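Local coordinates for blue-light-activated histidine kinase 2 (PDB 4R38), which senses blue light through a flavin-binding LOV domain, the part in this structure, and as a histidine kinase uses ATP to phosphorylate a protein histidine, at residues Arg95-Pro109 / Cys117-Gln129. Numbering follows the deposited sequence.
With RBF (riboflavin), chain E.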
loop_
_atom_site.group_PDB
_atom_site.type_symbol
_atom_site.label_atom_id
_atom_site.label_comp_id
_atom_site.label_asym_id
_atom_site.label_seq_id
_atom_site.Cartn_x
_atom_site.Cartn_y
_atom_site.Cartn_z
ATOM N N ARG A 95 6.116 1.321 11.397
ATOM C CA ARG A 95 6.736 2.545 10.942
ATOM C C ARG A 95 8.248 2.368 10.839
ATOM O O ARG A 95 8.800 1.316 11.212
ATOM C CB ARG A 95 6.383 3.720 11.873
ATOM C CG ARG A 95 4.886 3.838 12.165
ATOM C CD ARG A 95 4.534 5.103 12.993
ATOM N NE ARG A 95 3.328 4.887 13.798
ATOM C CZ ARG A 95 2.080 5.061 13.359
ATOM N NH1 ARG A 95 1.840 5.465 12.129
ATOM N NH2 ARG A 95 1.062 4.804 14.157
ATOM N N ALA A 96 8.916 3.378 10.306
ATOM C CA ALA A 96 10.362 3.336 10.135
ATOM C C ALA A 96 11.090 3.209 11.468
ATOM O O ALA A 96 12.169 2.637 11.525
ATOM C CB ALA A 96 10.830 4.575 9.400
ATOM N N ASP A 97 10.503 3.749 12.536
ATOM C CA ASP A 97 11.103 3.640 13.862
ATOM C C ASP A 97 10.711 2.328 14.519
ATOM O O ASP A 97 11.041 2.083 15.674
ATOM C CB ASP A 97 10.712 4.828 14.759
ATOM C CG ASP A 97 9.222 4.864 15.105
ATOM O OD1 ASP A 97 8.494 3.880 14.859
ATOM O OD2 ASP A 97 8.779 5.895 15.653
ATOM N N GLY A 98 9.997 1.488 13.779
ATOM C CA GLY A 98 9.643 0.171 14.268
ATOM C C GLY A 98 8.339 0.060 15.045
ATOM O O GLY A 98 7.940 -1.044 15.418
ATOM N N GLU A 99 7.675 1.178 15.288
ATOM C CA GLU A 99 6.387 1.149 15.969
ATOM C C GLU A 99 5.340 0.426 15.122
ATOM O O GLU A 99 5.140 0.731 13.939
ATOM C CB GLU A 99 5.913 2.569 16.290
ATOM C CG GLU A 99 4.547 2.624 16.963
ATOM C CD GLU A 99 4.169 4.026 17.440
ATOM O OE1 GLU A 99 4.321 4.990 16.659
ATOM O OE2 GLU A 99 3.725 4.160 18.605
ATOM N N GLY A 100 4.676 -0.545 15.726
ATOM C CA GLY A 100 3.623 -1.242 15.020
ATOM C C GLY A 100 2.367 -0.404 15.019
ATOM O O GLY A 100 2.141 0.396 15.946
ATOM N N PHE A 101 1.559 -0.572 13.977
ATOM C CA PHE A 101 0.243 0.059 13.918
ATOM C C PHE A 101 -0.685 -0.684 12.980
ATOM O O PHE A 101 -0.231 -1.374 12.078
ATOM C CB PHE A 101 0.365 1.522 13.483
ATOM C CG PHE A 101 0.755 1.714 12.022
ATOM C CD1 PHE A 101 -0.198 2.063 11.078
ATOM C CD2 PHE A 101 2.075 1.549 11.610
ATOM C CE1 PHE A 101 0.146 2.247 9.733
ATOM C CE2 PHE A 101 2.424 1.728 10.280
ATOM C CZ PHE A 101 1.463 2.090 9.339
ATOM N N TRP A 102 -1.989 -0.534 13.192
ATOM C CA TRP A 102 -2.985 -1.101 12.300
ATOM C C TRP A 102 -3.255 -0.144 11.128
ATOM O O TRP A 102 -3.515 1.047 11.304
ATOM C CB TRP A 102 -4.272 -1.445 13.062
ATOM C CG TRP A 102 -4.110 -2.632 13.987
ATOM C CD1 TRP A 102 -4.009 -2.607 15.354
ATOM C CD2 TRP A 102 -4.003 -4.014 13.607
ATOM N NE1 TRP A 102 -3.859 -3.882 15.844
ATOM C CE2 TRP A 102 -3.857 -4.765 14.795
ATOM C CE3 TRP A 102 -4.038 -4.688 12.382
ATOM C CZ2 TRP A 102 -3.733 -6.154 14.788
ATOM C CZ3 TRP A 102 -3.912 -6.070 12.377
ATOM C CH2 TRP A 102 -3.768 -6.788 13.572
ATOM N N ASN A 103 -3.139 -0.675 9.920
ATOM C CA ASN A 103 -3.301 0.108 8.714
ATOM C C ASN A 103 -4.534 -0.416 8.013
ATOM O O ASN A 103 -4.581 -1.577 7.610
ATOM C CB ASN A 103 -2.059 -0.074 7.840
ATOM C CG ASN A 103 -2.089 0.753 6.553
ATOM O OD1 ASN A 103 -3.130 1.314 6.126
ATOM N ND2 ASN A 103 -0.941 0.850 5.925
ATOM N N HIS A 104 -5.556 0.431 7.914
ATOM C CA HIS A 104 -6.751 0.095 7.161
ATOM C C HIS A 104 -6.494 0.550 5.744
ATOM O O HIS A 104 -6.517 1.734 5.440
ATOM C CB HIS A 104 -7.976 0.800 7.743
ATOM C CG HIS A 104 -9.275 0.358 7.140
ATOM N ND1 HIS A 104 -10.346 -0.058 7.898
ATOM C CD2 HIS A 104 -9.677 0.294 5.849
ATOM C CE1 HIS A 104 -11.346 -0.389 7.099
ATOM N NE2 HIS A 104 -10.967 -0.182 5.851
ATOM N N LEU A 105 -6.236 -0.421 4.883
ATOM C CA LEU A 105 -5.859 -0.173 3.510
ATOM C C LEU A 105 -7.067 -0.400 2.603
ATOM O O LEU A 105 -7.779 -1.395 2.739
ATOM C CB LEU A 105 -4.721 -1.140 3.144
ATOM C CG LEU A 105 -4.168 -1.174 1.724
ATOM C CD1 LEU A 105 -3.450 0.106 1.317
ATOM C CD2 LEU A 105 -3.210 -2.370 1.603
ATOM N N LEU A 106 -7.315 0.543 1.709
ATOM C CA LEU A 106 -8.310 0.393 0.658
ATOM C C LEU A 106 -7.597 0.619 -0.645
ATOM O O LEU A 106 -7.018 1.679 -0.852
ATOM C CB LEU A 106 -9.430 1.432 0.764
ATOM C CG LEU A 106 -10.271 1.361 2.014
ATOM C CD1 LEU A 106 -9.633 2.194 3.103
ATOM C CD2 LEU A 106 -11.661 1.879 1.693
ATOM N N MET A 107 -7.658 -0.341 -1.549
ATOM C CA MET A 107 -6.986 -0.138 -2.810
ATOM C C MET A 107 -7.706 -0.827 -3.945
ATOM O O MET A 107 -8.654 -1.580 -3.748
ATOM C CB MET A 107 -5.533 -0.620 -2.699
ATOM C CG MET A 107 -5.428 -2.099 -2.600
ATOM S SD MET A 107 -3.749 -2.738 -2.625
ATOM C CE MET A 107 -4.024 -4.502 -2.748
ATOM N N GLY A 108 -7.277 -0.493 -5.149
ATOM C CA GLY A 108 -7.870 -1.035 -6.344
ATOM C C GLY A 108 -7.297 -0.381 -7.585
ATOM O O GLY A 108 -6.407 0.464 -7.509
ATOM N N PRO A 109 -7.804 -0.792 -8.742
ATOM C CA PRO A 109 -7.345 -0.241 -10.015
ATOM C C PRO A 109 -7.526 1.269 -10.032
ATOM O O PRO A 109 -8.585 1.783 -9.622
ATOM C CB PRO A 109 -8.284 -0.885 -11.036
ATOM C CG PRO A 109 -8.758 -2.123 -10.384
ATOM C CD PRO A 109 -8.863 -1.797 -8.927
ATOM N N CYS A 117 -4.883 -3.043 -16.923
ATOM C CA CYS A 117 -4.805 -2.811 -15.468
ATOM C C CYS A 117 -3.394 -2.595 -14.923
ATOM O O CYS A 117 -2.875 -3.383 -14.132
ATOM C CB CYS A 117 -5.479 -3.947 -14.723
ATOM S SG CYS A 117 -5.538 -3.693 -12.921
ATOM N N ARG A 118 -2.791 -1.490 -15.323
ATOM C CA ARG A 118 -1.394 -1.241 -15.033
ATOM C C ARG A 118 -1.150 -0.630 -13.661
ATOM O O ARG A 118 -0.142 -0.885 -13.044
ATOM C CB ARG A 118 -0.840 -0.311 -16.108
ATOM C CG ARG A 118 0.545 0.180 -15.833
ATOM C CD ARG A 118 1.158 0.795 -17.080
ATOM N NE ARG A 118 2.582 0.816 -16.857
ATOM C CZ ARG A 118 3.483 0.127 -17.547
ATOM N NH1 ARG A 118 3.146 -0.578 -18.633
ATOM N NH2 ARG A 118 4.745 0.225 -17.181
ATOM N N TYR A 119 -2.061 0.226 -13.216
ATOM C CA TYR A 119 -1.840 0.976 -11.994
ATOM C C TYR A 119 -2.868 0.653 -10.922
ATOM O O TYR A 119 -4.052 0.466 -11.209
ATOM C CB TYR A 119 -1.917 2.474 -12.287
ATOM C CG TYR A 119 -0.899 2.971 -13.301
ATOM C CD1 TYR A 119 0.423 3.232 -12.924
ATOM C CD2 TYR A 119 -1.251 3.140 -14.626
ATOM C CE1 TYR A 119 1.346 3.705 -13.867
ATOM C CE2 TYR A 119 -0.350 3.607 -15.554
ATOM C CZ TYR A 119 0.955 3.866 -15.176
ATOM O OH TYR A 119 1.850 4.323 -16.129
ATOM N N PHE A 120 -2.396 0.653 -9.688
ATOM C CA PHE A 120 -3.253 0.436 -8.529
ATOM C C PHE A 120 -3.056 1.646 -7.654
ATOM O O PHE A 120 -1.944 2.141 -7.518
ATOM C CB PHE A 120 -2.852 -0.831 -7.781
ATOM C CG PHE A 120 -3.875 -1.942 -7.850
ATOM C CD1 PHE A 120 -4.428 -2.459 -6.695
ATOM C CD2 PHE A 120 -4.263 -2.471 -9.065
ATOM C CE1 PHE A 120 -5.370 -3.464 -6.758
ATOM C CE2 PHE A 120 -5.216 -3.483 -9.125
ATOM C CZ PHE A 120 -5.749 -3.978 -7.976
ATOM N N VAL A 121 -4.146 2.107 -7.052
ATOM C CA VAL A 121 -4.096 3.181 -6.082
ATOM C C VAL A 121 -4.616 2.648 -4.772
ATOM O O VAL A 121 -5.504 1.786 -4.753
ATOM C CB VAL A 121 -4.966 4.418 -6.524
ATOM C CG1 VAL A 121 -6.437 4.049 -6.691
ATOM C CG2 VAL A 121 -4.825 5.576 -5.530
ATOM N N GLY A 122 -4.034 3.141 -3.682
ATOM C CA GLY A 122 -4.416 2.743 -2.336
ATOM C C GLY A 122 -4.407 3.939 -1.392
ATOM O O GLY A 122 -3.594 4.857 -1.546
ATOM N N ILE A 123 -5.335 3.953 -0.439
ATOM C CA ILE A 123 -5.226 4.872 0.683
ATOM C C ILE A 123 -5.023 4.067 1.946
ATOM O O ILE A 123 -5.454 2.905 2.037
ATOM C CB ILE A 123 -6.447 5.801 0.841
ATOM C CG1 ILE A 123 -7.714 4.980 1.064
ATOM C CG2 ILE A 123 -6.546 6.702 -0.374
ATOM C CD1 ILE A 123 -8.911 5.837 1.396
ATOM N N GLN A 124 -4.302 4.675 2.886
ATOM C CA GLN A 124 -3.986 4.076 4.155
ATOM C C GLN A 124 -4.523 4.949 5.259
ATOM O O GLN A 124 -4.282 6.160 5.278
ATOM C CB GLN A 124 -2.484 3.991 4.349
ATOM C CG GLN A 124 -1.811 3.092 3.380
ATOM C CD GLN A 124 -1.516 3.710 2.038
ATOM O OE1 GLN A 124 -1.525 4.927 1.868
ATOM N NE2 GLN A 124 -1.227 2.851 1.060
ATOM N N VAL A 125 -5.224 4.314 6.185
ATOM C CA VAL A 125 -5.744 4.986 7.363
ATOM C C VAL A 125 -5.153 4.327 8.604
ATOM O O VAL A 125 -5.333 3.130 8.836
ATOM C CB VAL A 125 -7.273 4.876 7.443
ATOM C CG1 VAL A 125 -7.792 5.613 8.686
ATOM C CG2 VAL A 125 -7.913 5.424 6.187
ATOM N N ASP A 126 -4.435 5.123 9.384
ATOM C CA ASP A 126 -3.832 4.690 10.636
ATOM C C ASP A 126 -4.904 4.462 11.705
ATOM O O ASP A 126 -5.542 5.425 12.156
ATOM C CB ASP A 126 -2.861 5.786 11.076
ATOM C CG ASP A 126 -1.960 5.378 12.222
ATOM O OD1 ASP A 126 -2.253 4.395 12.947
ATOM O OD2 ASP A 126 -0.943 6.082 12.398
ATOM N N MET A 127 -5.093 3.202 12.116
ATOM C CA MET A 127 -6.084 2.857 13.135
ATOM C C MET A 127 -5.434 2.698 14.516
ATOM O O MET A 127 -6.099 2.304 15.475
ATOM C CB MET A 127 -6.816 1.564 12.767
ATOM C CG MET A 127 -7.550 1.600 11.440
ATOM S SD MET A 127 -8.878 2.799 11.486
ATOM C CE MET A 127 -9.519 2.784 9.801
ATOM N N GLY A 128 -4.130 2.959 14.610
ATOM C CA GLY A 128 -3.443 2.987 15.899
ATOM C C GLY A 128 -2.938 1.648 16.403
ATOM O O GLY A 128 -2.776 0.710 15.628
ATOM N N GLN A 129 -2.711 1.574 17.714
ATOM C CA GLN A 129 -2.136 0.390 18.365
ATOM C C GLN A 129 -3.155 -0.343 19.240
ATOM O O GLN A 129 -4.238 -0.713 18.786
ATOM C CB GLN A 129 -0.929 0.794 19.224
ATOM C CG GLN A 129 0.309 1.242 18.427
ATOM C CD GLN A 129 0.148 2.580 17.697
ATOM O OE1 GLN A 129 0.681 2.764 16.598
ATOM N NE2 GLN A 129 -0.565 3.523 18.313
HETATM N N1 RBF E . 0.675 -3.379 2.127
HETATM C C2 RBF E . 0.901 -2.940 3.393
HETATM O O2 RBF E . 1.294 -3.716 4.243
HETATM N N3 RBF E . 0.671 -1.627 3.698
HETATM C C4 RBF E . 0.315 -0.721 2.761
HETATM O O4 RBF E . 0.118 0.478 3.065
HETATM C C4A RBF E . 0.142 -1.131 1.415
HETATM N N5 RBF E . -0.171 -0.274 0.409
HETATM C C5A RBF E . -0.312 -0.716 -0.853
HETATM C C6 RBF E . -0.658 0.155 -1.924
HETATM C C7 RBF E . -0.787 -0.303 -3.233
HETATM C C7M RBF E . -1.171 0.744 -4.309
HETATM C C8 RBF E . -0.599 -1.658 -3.505
HETATM C C8M RBF E . -0.735 -2.281 -4.896
HETATM C C9 RBF E . -0.280 -2.515 -2.489
HETATM C C9A RBF E . -0.132 -2.084 -1.138
HETATM N N10 RBF E . 0.227 -2.985 -0.150
HETATM C C10 RBF E . 0.363 -2.524 1.151
HETATM C "C1'" RBF E . 0.350 -4.426 -0.378
HETATM C "C2'" RBF E . 1.738 -4.968 -0.700
HETATM O "O2'" RBF E . 2.368 -4.065 -1.515
HETATM C "C3'" RBF E . 1.593 -6.317 -1.397
HETATM O "O3'" RBF E . 0.948 -6.149 -2.629
HETATM C "C4'" RBF E . 0.776 -7.303 -0.565
HETATM O "O4'" RBF E . 1.379 -7.539 0.681
HETATM C "C5'" RBF E . 0.616 -8.627 -1.301
HETATM O "O5'" RBF E . 1.888 -9.183 -1.587
#
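Asp126 OD2 is gripped by both terminal nitrogens of Arg95, with NH1 at 2.9 Å and NH2 at 3.0 Å from OD2. NH2 meets the syn lone pair, while NH1 comes from above the carboxylate plane. The guanidinium lies over the Phe101 ring, with NH1 above the ring centre. Arg95 NE reaches Glu99 OE1 in a second salt bridge, and NH1 also bonds to the carbonyl of Met48 in helix 43-49. The other Asp126 oxygen, OD1, accepts from Gly128 N at 2.9 Å, closing an Asx turn.

Beyond this end, strands 100-109 and 119-128 pair as an antiparallel hairpin of the PAS-fold sheet. His104/Val125, Leu106/Ile123 and Gly108/Val121 are hydrogen-bonded pairs. On the face turned from the flavin, Leu106 CD1 packs against Ile123 CG1 at 3.9 Å, and His104 NE2 hydrogen-bonds to Glu88.

Asn103, Leu105, Met107 and Gln124 face riboflavin. The Gln124 chain bends at chi2 (82°), bringing NE2 within weak hydrogen-bonding range of flavin N5 and O4. Its OE1 hydrogen-bonds to Ser25 and its NE2 to Thr27, which fixes the rotation of the amide. Asn103 ND2 is 3.1 Å from flavin O4, also a weak bond, and pairs with Asn93; Asn103 OD1 is buried without a polar partner. Leu105 CD1 sits 3.4 Å from flavin N5. Gln124 lies near Cys61, the curated flavin-attachment cysteine, which is not bonded to flavin here.

Met107 SD touches flavin C8 at 3.4 Å and meets the Phe120 ring at its edge. One face of that ring covers the Gly108-Pro109 peptide, including a CH-pi contact from Gly108 CA.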